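Local coordinates for protein inositol 2-dehydrogenase/D-chiro-inositol 3-dehydrogenase (Lactobacillus casei, PDB 4MIY) that oxidises myo-inositol and D-chiro-inositol to their keto derivatives, passing the hydride to NAD as a Gfo/Idh/MocA-family dehydrogenase, at residues Thr190-Thr195 with Ala214-Lys219; Thr171-His176 with Val226-Thr231; Val5-Thr10 with Phe71-Gly76. All coordinates share one frame; numbering follows the deposited sequence.

Contact 1 (Thr190-Thr195 with Ala214-Lys219)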
loop_
_atom_site.group_PDB
_atom_site.type_symbol
_atom_site.label_atom_id
_atom_site.label_comp_id
_atom_site.label_asym_id
_atom_site.label_seq_id
_atom_site.Cartn_x
_atom_site.Cartn_y
_atom_site.Cartn_z
ATOM N N THR A 190 9.876 26.445 -20.618
ATOM C CA THR A 190 11.013 27.152 -21.159
ATOM C C THR A 190 11.923 26.289 -22.005
ATOM O O THR A 190 12.725 26.800 -22.722
ATOM C CB THR A 190 11.800 27.816 -20.083
ATOM O OG1 THR A 190 12.197 26.872 -19.101
ATOM C CG2 THR A 190 10.980 28.902 -19.411
ATOM N N SER A 191 11.791 24.977 -21.906
ATOM C CA SER A 191 12.613 24.039 -22.676
ATOM C C SER A 191 12.123 22.594 -22.594
ATOM O O SER A 191 11.418 22.252 -21.698
ATOM C CB SER A 191 14.085 24.076 -22.280
ATOM O OG SER A 191 14.361 23.375 -21.095
ATOM N N ILE A 192 12.502 21.805 -23.590
ATOM C CA ILE A 192 12.284 20.380 -23.626
ATOM C C ILE A 192 13.487 19.647 -24.214
ATOM O O ILE A 192 14.089 20.119 -25.126
ATOM C CB ILE A 192 10.978 19.988 -24.345
ATOM C CG1 ILE A 192 10.611 18.531 -24.103
ATOM C CG2 ILE A 192 11.048 20.305 -25.802
ATOM C CD1 ILE A 192 9.200 18.249 -24.428
ATOM N N GLN A 193 13.838 18.508 -23.620
ATOM C CA GLN A 193 14.928 17.655 -24.081
ATOM C C GLN A 193 14.500 16.206 -24.032
ATOM O O GLN A 193 14.013 15.753 -23.036
ATOM C CB GLN A 193 16.185 17.865 -23.249
ATOM C CG GLN A 193 17.363 17.044 -23.716
ATOM C CD GLN A 193 18.620 17.215 -22.904
ATOM O OE1 GLN A 193 18.596 17.505 -21.740
ATOM N NE2 GLN A 193 19.739 17.044 -23.548
ATOM N N ILE A 194 14.635 15.521 -25.155
ATOM C CA ILE A 194 14.373 14.112 -25.282
ATOM C C ILE A 194 15.685 13.354 -25.363
ATOM O O ILE A 194 16.485 13.641 -26.186
ATOM C CB ILE A 194 13.641 13.829 -26.557
ATOM C CG1 ILE A 194 12.386 14.683 -26.620
ATOM C CG2 ILE A 194 13.287 12.404 -26.626
ATOM C CD1 ILE A 194 11.328 14.295 -25.644
ATOM N N THR A 195 15.891 12.406 -24.473
ATOM C CA THR A 195 17.046 11.552 -24.520
ATOM C C THR A 195 16.642 10.079 -24.630
ATOM O O THR A 195 15.571 9.694 -24.234
ATOM C CB THR A 195 17.929 11.713 -23.296
ATOM O OG1 THR A 195 17.149 11.593 -22.142
ATOM C CG2 THR A 195 18.584 13.004 -23.277
ATOM N N ALA A 214 11.903 12.409 -21.312
ATOM C CA ALA A 214 11.603 13.790 -21.620
ATOM C C ALA A 214 11.821 14.656 -20.410
ATOM O O ALA A 214 11.272 14.390 -19.379
ATOM C CB ALA A 214 10.182 13.922 -22.099
ATOM N N THR A 215 12.658 15.661 -20.547
ATOM C CA THR A 215 12.889 16.619 -19.504
ATOM C C THR A 215 12.394 17.993 -19.931
ATOM O O THR A 215 12.778 18.498 -20.949
ATOM C CB THR A 215 14.360 16.718 -19.110
ATOM O OG1 THR A 215 14.831 15.447 -18.680
ATOM C CG2 THR A 215 14.540 17.668 -18.021
ATOM N N LEU A 216 11.523 18.568 -19.142
ATOM C CA LEU A 216 11.014 19.886 -19.417
ATOM C C LEU A 216 11.374 20.809 -18.284
ATOM O O LEU A 216 11.440 20.392 -17.167
ATOM C CB LEU A 216 9.497 19.877 -19.566
ATOM C CG LEU A 216 8.851 19.133 -20.712
ATOM C CD1 LEU A 216 8.844 17.670 -20.478
ATOM C CD2 LEU A 216 7.458 19.592 -20.847
ATOM N N THR A 217 11.569 22.077 -18.588
ATOM C CA THR A 217 11.793 23.076 -17.571
ATOM C C THR A 217 10.695 24.115 -17.671
ATOM O O THR A 217 10.148 24.311 -18.698
ATOM C CB THR A 217 13.167 23.755 -17.718
ATOM O OG1 THR A 217 13.247 24.435 -18.965
ATOM C CG2 THR A 217 14.329 22.726 -17.623
ATOM N N THR A 218 10.401 24.749 -16.558
ATOM C CA THR A 218 9.416 25.790 -16.518
ATOM C C THR A 218 10.041 27.098 -16.087
ATOM O O THR A 218 11.144 27.142 -15.651
ATOM C CB THR A 218 8.233 25.465 -15.579
ATOM O OG1 THR A 218 8.620 25.594 -14.217
ATOM C CG2 THR A 218 7.736 24.107 -15.841
ATOM N N LYS A 219 9.263 28.154 -16.244
ATOM C CA LYS A 219 9.706 29.490 -15.964
ATOM C C LYS A 219 10.062 29.679 -14.503
ATOM O O LYS A 219 11.005 30.344 -14.197
ATOM C CB LYS A 219 8.666 30.500 -16.435
ATOM C CG LYS A 219 9.066 31.924 -16.267
ATOM C CD LYS A 219 8.013 32.908 -16.815
ATOM C CE LYS A 219 8.254 34.357 -16.320
ATOM N NZ LYS A 219 7.515 35.422 -17.121
HETATM O O HOH W 1 13.600 28.103 -17.003
HETATM O O HOH W 2 14.674 20.669 -20.867
HETATM O O HOH W 3 15.738 13.953 -21.263
#

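Contact 2 (Thr171-His176 with Val226-Thr231)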
loop_
_atom_site.group_PDB
_atom_site.type_symbol
_atom_site.label_atom_id
_atom_site.label_comp_id
_atom_site.label_asym_id
_atom_site.label_seq_id
_atom_site.Cartn_x
_atom_site.Cartn_y
_atom_site.Cartn_z
ATOM N N THR A 171 3.618 12.821 -30.288
ATOM C CA THR A 171 2.353 13.356 -30.676
ATOM C C THR A 171 1.137 12.571 -30.156
ATOM O O THR A 171 0.086 13.126 -30.042
ATOM C CB THR A 171 2.255 13.521 -32.218
ATOM O OG1 THR A 171 2.420 12.261 -32.838
ATOM C CG2 THR A 171 3.280 14.427 -32.702
ATOM N N ASP A 172 1.307 11.297 -29.867
ATOM C CA ASP A 172 0.213 10.473 -29.412
ATOM C C ASP A 172 0.285 10.138 -27.908
ATOM O O ASP A 172 -0.697 9.935 -27.277
ATOM C CB ASP A 172 0.109 9.189 -30.229
ATOM C CG ASP A 172 -0.477 9.419 -31.615
ATOM O OD1 ASP A 172 -0.909 10.539 -31.899
ATOM O OD2 ASP A 172 -0.515 8.490 -32.397
ATOM N N THR A 173 1.493 10.115 -27.398
ATOM C CA THR A 173 1.762 9.627 -26.072
ATOM C C THR A 173 2.177 10.747 -25.108
ATOM O O THR A 173 1.419 11.119 -24.271
ATOM C CB THR A 173 2.754 8.469 -26.154
ATOM O OG1 THR A 173 2.210 7.448 -26.986
ATOM C CG2 THR A 173 3.026 7.880 -24.788
ATOM N N LEU A 174 3.346 11.325 -25.288
ATOM C CA LEU A 174 3.789 12.391 -24.409
ATOM C C LEU A 174 2.903 13.644 -24.432
ATOM O O LEU A 174 2.928 14.425 -23.550
ATOM C CB LEU A 174 5.256 12.762 -24.705
ATOM C CG LEU A 174 5.953 13.758 -23.789
ATOM C CD1 LEU A 174 6.131 13.243 -22.359
ATOM C CD2 LEU A 174 7.303 14.132 -24.370
ATOM N N ILE A 175 2.144 13.778 -25.481
ATOM C CA ILE A 175 1.298 14.936 -25.657
ATOM C C ILE A 175 0.388 15.160 -24.457
ATOM O O ILE A 175 0.083 16.255 -24.129
ATOM C CB ILE A 175 0.494 14.849 -26.982
ATOM C CG1 ILE A 175 -0.101 16.212 -27.374
ATOM C CG2 ILE A 175 -0.536 13.775 -26.926
ATOM C CD1 ILE A 175 0.884 17.158 -27.744
ATOM N N HIS A 176 -0.002 14.078 -23.815
ATOM C CA HIS A 176 -0.840 14.127 -22.648
ATOM C C HIS A 176 -0.137 14.769 -21.459
ATOM O O HIS A 176 -0.687 15.587 -20.799
ATOM C CB HIS A 176 -1.378 12.736 -22.317
ATOM C CG HIS A 176 -2.344 12.237 -23.328
ATOM N ND1 HIS A 176 -3.602 12.760 -23.455
ATOM C CD2 HIS A 176 -2.227 11.305 -24.292
ATOM C CE1 HIS A 176 -4.231 12.154 -24.437
ATOM N NE2 HIS A 176 -3.425 11.250 -24.948
ATOM N N VAL A 226 9.843 12.955 -17.434
ATOM C CA VAL A 226 8.870 11.982 -17.876
ATOM C C VAL A 226 9.545 10.776 -18.526
ATOM O O VAL A 226 10.365 10.931 -19.365
ATOM C CB VAL A 226 7.870 12.564 -18.889
ATOM C CG1 VAL A 226 6.751 11.604 -19.137
ATOM C CG2 VAL A 226 7.296 13.820 -18.415
ATOM N N LEU A 227 9.184 9.594 -18.061
ATOM C CA LEU A 227 9.523 8.342 -18.704
ATOM C C LEU A 227 8.414 7.924 -19.630
ATOM O O LEU A 227 7.304 7.746 -19.212
ATOM C CB LEU A 227 9.726 7.245 -17.665
ATOM C CG LEU A 227 9.887 5.814 -18.188
ATOM C CD1 LEU A 227 11.139 5.677 -19.050
ATOM C CD2 LEU A 227 9.929 4.886 -17.033
ATOM N N VAL A 228 8.742 7.794 -20.909
ATOM C CA VAL A 228 7.825 7.275 -21.900
ATOM C C VAL A 228 8.308 5.878 -22.282
ATOM O O VAL A 228 9.390 5.721 -22.687
ATOM C CB VAL A 228 7.747 8.190 -23.136
ATOM C CG1 VAL A 228 6.938 7.562 -24.232
ATOM C CG2 VAL A 228 7.185 9.515 -22.780
ATOM N N HIS A 229 7.469 4.890 -22.073
ATOM C CA HIS A 229 7.833 3.508 -22.281
ATOM C C HIS A 229 6.652 2.769 -22.839
ATOM O O HIS A 229 5.794 2.384 -22.131
ATOM C CB HIS A 229 8.293 2.854 -20.968
ATOM C CG HIS A 229 8.941 1.521 -21.143
ATOM N ND1 HIS A 229 9.233 0.696 -20.095
ATOM C CD2 HIS A 229 9.345 0.873 -22.254
ATOM C CE1 HIS A 229 9.788 -0.404 -20.550
ATOM N NE2 HIS A 229 9.881 -0.319 -21.854
ATOM N N VAL A 230 6.657 2.558 -24.146
ATOM C CA VAL A 230 5.473 2.094 -24.851
ATOM C C VAL A 230 5.481 0.623 -25.280
ATOM O O VAL A 230 4.527 0.140 -25.815
ATOM C CB VAL A 230 5.120 3.013 -26.057
ATOM C CG1 VAL A 230 4.922 4.427 -25.613
ATOM C CG2 VAL A 230 6.160 2.931 -27.129
ATOM N N THR A 231 6.567 -0.064 -24.988
ATOM C CA THR A 231 6.664 -1.497 -25.182
ATOM C C THR A 231 6.945 -2.233 -23.868
ATOM O O THR A 231 7.582 -3.236 -23.840
ATOM C CB THR A 231 7.751 -1.894 -26.227
ATOM O OG1 THR A 231 9.034 -1.514 -25.767
ATOM C CG2 THR A 231 7.516 -1.242 -27.547
#

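Contact 3 (Val5-Thr10 with Phe71-Gly76). With NAD (nicotinamide-adenine-dinucleotide), chain E.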
loop_
_atom_site.group_PDB
_atom_site.type_symbol
_atom_site.label_atom_id
_atom_site.label_comp_id
_atom_site.label_asym_id
_atom_site.label_seq_id
_atom_site.Cartn_x
_atom_site.Cartn_y
_atom_site.Cartn_z
ATOM N N VAL A 5 -25.740 17.702 -32.007
ATOM C CA VAL A 5 -24.340 17.527 -32.302
ATOM C C VAL A 5 -24.118 16.931 -33.695
ATOM O O VAL A 5 -24.800 16.038 -34.090
ATOM C CB VAL A 5 -23.689 16.617 -31.229
ATOM C CG1 VAL A 5 -22.275 16.306 -31.545
ATOM C CG2 VAL A 5 -23.765 17.282 -29.888
ATOM N N GLY A 6 -23.137 17.482 -34.389
ATOM C CA GLY A 6 -22.559 16.839 -35.531
ATOM C C GLY A 6 -21.154 16.288 -35.265
ATOM O O GLY A 6 -20.379 16.894 -34.612
ATOM N N VAL A 7 -20.867 15.134 -35.835
ATOM C CA VAL A 7 -19.571 14.486 -35.700
ATOM C C VAL A 7 -18.877 14.313 -37.047
ATOM O O VAL A 7 -19.405 13.736 -37.925
ATOM C CB VAL A 7 -19.685 13.120 -35.074
ATOM C CG1 VAL A 7 -18.312 12.541 -34.801
ATOM C CG2 VAL A 7 -20.518 13.140 -33.817
ATOM N N ILE A 8 -17.680 14.832 -37.128
ATOM C CA ILE A 8 -16.860 14.801 -38.301
ATOM C C ILE A 8 -15.701 13.852 -38.053
ATOM O O ILE A 8 -14.756 14.176 -37.364
ATOM C CB ILE A 8 -16.327 16.175 -38.592
ATOM C CG1 ILE A 8 -17.476 17.157 -38.735
ATOM C CG2 ILE A 8 -15.443 16.170 -39.843
ATOM C CD1 ILE A 8 -17.029 18.513 -38.653
ATOM N N GLY A 9 -15.820 12.685 -38.644
ATOM C CA GLY A 9 -14.871 11.623 -38.471
ATOM C C GLY A 9 -15.508 10.588 -37.615
ATOM O O GLY A 9 -15.617 10.768 -36.424
ATOM N N THR A 10 -15.907 9.495 -38.206
ATOM C CA THR A 10 -16.539 8.444 -37.473
ATOM C C THR A 10 -15.704 7.159 -37.450
ATOM O O THR A 10 -16.142 6.122 -37.825
ATOM C CB THR A 10 -17.949 8.168 -38.003
ATOM O OG1 THR A 10 -17.876 7.755 -39.356
ATOM C CG2 THR A 10 -18.755 9.416 -37.979
ATOM N N PHE A 71 -18.184 17.847 -33.180
ATOM C CA PHE A 71 -17.039 17.102 -32.695
ATOM C C PHE A 71 -16.133 16.769 -33.865
ATOM O O PHE A 71 -16.571 16.203 -34.805
ATOM C CB PHE A 71 -17.486 15.815 -32.009
ATOM C CG PHE A 71 -17.916 16.001 -30.589
ATOM C CD1 PHE A 71 -18.947 16.814 -30.279
ATOM C CD2 PHE A 71 -17.284 15.352 -29.585
ATOM C CE1 PHE A 71 -19.335 16.961 -28.996
ATOM C CE2 PHE A 71 -17.657 15.540 -28.324
ATOM C CZ PHE A 71 -18.686 16.323 -28.032
ATOM N N VAL A 72 -14.886 17.175 -33.791
ATOM C CA VAL A 72 -13.939 16.893 -34.861
ATOM C C VAL A 72 -13.034 15.767 -34.439
ATOM O O VAL A 72 -12.217 15.931 -33.576
ATOM C CB VAL A 72 -13.095 18.063 -35.186
ATOM C CG1 VAL A 72 -12.259 17.777 -36.394
ATOM C CG2 VAL A 72 -13.910 19.321 -35.350
ATOM N N VAL A 73 -13.226 14.631 -35.058
ATOM C CA VAL A 73 -12.565 13.406 -34.668
ATOM C C VAL A 73 -11.946 12.657 -35.849
ATOM O O VAL A 73 -11.923 11.475 -35.879
ATOM C CB VAL A 73 -13.525 12.474 -33.898
ATOM C CG1 VAL A 73 -12.752 11.596 -32.929
ATOM C CG2 VAL A 73 -14.573 13.264 -33.128
ATOM N N SER A 74 -11.460 13.420 -36.803
ATOM C CA SER A 74 -10.858 12.909 -38.024
ATOM C C SER A 74 -9.370 12.686 -37.783
ATOM O O SER A 74 -8.927 12.785 -36.671
ATOM C CB SER A 74 -11.109 13.909 -39.134
ATOM O OG SER A 74 -10.673 15.182 -38.814
ATOM N N PHE A 75 -8.600 12.377 -38.813
ATOM C CA PHE A 75 -7.167 12.277 -38.656
ATOM C C PHE A 75 -6.642 13.570 -38.103
ATOM O O PHE A 75 -7.167 14.607 -38.384
ATOM C CB PHE A 75 -6.430 12.019 -39.989
ATOM C CG PHE A 75 -6.829 10.759 -40.731
ATOM C CD1 PHE A 75 -7.254 9.635 -40.095
ATOM C CD2 PHE A 75 -6.730 10.729 -42.122
ATOM C CE1 PHE A 75 -7.581 8.540 -40.781
ATOM C CE2 PHE A 75 -7.060 9.634 -42.805
ATOM C CZ PHE A 75 -7.487 8.529 -42.150
ATOM N N GLY A 76 -5.592 13.515 -37.311
ATOM C CA GLY A 76 -5.045 14.718 -36.760
ATOM C C GLY A 76 -4.718 15.824 -37.757
ATOM O O GLY A 76 -4.992 16.974 -37.520
HETATM P PA NAD E . -9.363 6.529 -36.969
HETATM O O1A NAD E . -8.426 6.458 -38.073
HETATM O O2A NAD E . -10.018 5.407 -36.483
HETATM O O5B NAD E . -10.635 7.389 -37.356
HETATM C C5B NAD E . -10.591 8.600 -37.992
HETATM C C4B NAD E . -11.795 8.719 -38.937
HETATM O O4B NAD E . -11.665 9.960 -39.577
HETATM C C3B NAD E . -11.784 7.757 -40.117
HETATM O O3B NAD E . -13.011 7.166 -40.239
HETATM C C2B NAD E . -11.426 8.592 -41.315
HETATM O O2B NAD E . -11.993 8.110 -42.509
HETATM C C1B NAD E . -12.032 9.897 -40.963
HETATM N N9A NAD E . -11.455 11.046 -41.624
HETATM C C8A NAD E . -10.214 11.282 -41.914
HETATM N N7A NAD E . -10.036 12.486 -42.441
HETATM C C5A NAD E . -11.226 13.053 -42.490
HETATM C C6A NAD E . -11.800 14.300 -42.953
HETATM N N6A NAD E . -11.087 15.276 -43.460
HETATM N N1A NAD E . -13.089 14.468 -42.770
HETATM C C2A NAD E . -13.858 13.572 -42.273
HETATM N N3A NAD E . -13.418 12.401 -41.868
HETATM C C4A NAD E . -12.135 12.107 -41.948
HETATM O O3 NAD E . -8.578 7.365 -35.881
HETATM P PN NAD E . -9.041 7.654 -34.338
HETATM O O1N NAD E . -8.312 6.744 -33.464
HETATM O O2N NAD E . -10.439 7.467 -34.208
HETATM O O5D NAD E . -8.470 9.029 -34.009
HETATM C C5D NAD E . -9.175 10.173 -34.422
HETATM C C4D NAD E . -8.708 11.388 -33.689
HETATM O O4D NAD E . -8.962 11.166 -32.314
HETATM C C3D NAD E . -7.243 11.604 -33.868
HETATM O O3D NAD E . -7.014 12.978 -33.888
HETATM C C2D NAD E . -6.706 10.963 -32.592
HETATM O O2D NAD E . -5.507 11.574 -32.304
HETATM C C1D NAD E . -7.768 11.331 -31.595
HETATM N N1N NAD E . -7.742 10.470 -30.413
HETATM C C2N NAD E . -7.603 11.008 -29.204
HETATM C C3N NAD E . -7.526 10.254 -28.051
HETATM C C7N NAD E . -7.384 10.911 -26.698
HETATM O O7N NAD E . -7.720 12.036 -26.506
HETATM N N7N NAD E . -6.923 10.171 -25.773
HETATM C C4N NAD E . -7.659 8.882 -28.170
HETATM C C5N NAD E . -7.814 8.369 -29.438
HETATM C C6N NAD E . -7.840 9.186 -30.537
#

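Contact 1 (Thr190-Thr195 with Ala214-Lys219)
Two neighbouring antiparallel strands of the mixed sheet in the C-terminal alpha/beta domain meet where Thr-190 to Thr-195 runs beside Ala-214 to Lys-219, their short axes 170° apart. Thr-217 OG1 is held by the hydroxyls of two consecutive residues of the other strand: it is hydrogen-bonded to Ser-191 OG at 2.6 Å and to Thr-190 OG1 at 2.7 Å. All three oxygens sit between their own backbone N and carbonyl carbon (chi1 56° to 79°), a rotation that brings them together in one chain of hydroxyls. Waters extend it at both ends, joining Thr-190 OG1 to Thr-218 O and Ser-191 OG to Thr-215 O. Were Thr-190 replaced by alanine, Thr-217 OG1 would probably keep only Ser-191 OG of its two hydroxyl partners, and the methyl against Lys-219 would be lost. In the backbone ladder Gln-193 and Thr-215 form a regular hydrogen-bonded pair, Thr-215 N reaching Gln-193 O at 2.8 Å in the carbonyl plane. The other end is irregular: Thr-217 N donates to Ser-191 O, but Thr-217 O takes Thr-190 N at 2.9 Å, consistent with a beta bulge at Thr-190 and Ser-191. On the apolar face, where helix 304-323 packs on Ile-192 and Ile-194, Ile-192 and Leu-216 lie side by side and point the same way, CD1 of Ile-192 standing 3.8 Å from CG of Leu-216. Ile-194 bends its CD1 to 3.7 Å from Ala-214 CB.

Contact 2 (Thr171-His176 with Val226-Thr231)
Leu-174 and Thr-173 of helix 168-185 meet Val-226, Val-228 and Val-230 through methyl groups, and no hydrogen bond crosses between the segments. Among the apolar contacts, Leu-174 CD1 does the touching for its residue: it lies 3.7 Å from Val-226 CG1 and 3.9 Å from Val-228 CG2, so one methyl bridges two valines. With CG anti to the backbone N (chi1 -174°), the leucine side chain extends to the strand and meets Val-228 at about a right angle. Thr-173 uses CG2 in the same manner, at 4.0 Å from Val-228 CG1 and at an equal distance from Val-230 CG1. Val-228 is thus shared, one branch serving each helix residue. The polar interactions lead out of the contact: Thr-173 OG1 is hydrogen-bonded to Tyr-164 OH, which satisfies the hydroxyl while its methyl faces the valines. Beyond the strand, Leu-227 and His-229 point away from the helix and pack on Ile-243 and Gly-244 of a second subunit. Two residues along the helix from Leu-174, His-176 touches the bound NAD. A helix axis 9.6 Å from the strand axis, with aliphatic groups in contact between them, is the helix-on-sheet layering of an alpha/beta domain.

Contact 3 (Val5-Thr10 with Phe71-Gly76)
The Phe-71 ring meets Val-5 across the strands, Val-5 CG1 coming obliquely to 3.6 Å from Phe-71 CD1, and the same ring is stacked with Phe-94. The other ring, Phe-75, lies against the adenine of NAD, whose C8A stands 3.4 Å above the ring plane over its centre, while the phosphate oxygen O1A of NAD approaches at the ring edge, in plane. Between these rings the two backbones are parallel, with three hydrogen bonds in succession. Phe-71 N donates to Gly-6 O, and Ile-8 N donates to Phe-71 O at 2.9 Å, almost straight at 177°. Val-73 N then reaches Ile-8 O at 2.8 Å. This is the parallel sheet of the Rossmann fold, and strand 3-8 runs out into a glycine-rich turn consistent with the GxGxxG pattern that begins at Gly-9. A CB on Gly-9 would probably run into Val-73 C and Ser-74 N, and the positive phi (107°) of Gly-9 points the same way. The end of strand 3-8 and the loop following strand 69-72 line the cofactor: Ile-8 CG2 lies 3.9 Å from NAD C2A, and Ser-74 CB packs 3.5 Å from C5A of the same adenine. Where helix 12-24 packs on both residues, the Val-7 and Val-73 side chains cross obliquely, CG1 of Val-7 to CG2 of Val-73.

Overall arrangement
Contacts 1 and 2 share the mixed sheet of the C-terminal domain: strands 212-218 and 223-229 are neighbours in it, Ala-214 O and Val-226 N lie 2.8 Å apart, and Leu-174 CD2 packs on Ala-214 CB. Contact 3 belongs to the parallel Rossmann sheet on the opposite side of the chain's centre, its centre about 32 Å from that of contact 1 and about 24 Å from that of contact 2. Contacts 2 and 3 are buried; contact 1 is only partly buried and combines a backbone ladder with hydroxyls and waters. Contact 2 is purely apolar across its segments, whereas contact 3 joins backbone bonds to direct cofactor packing.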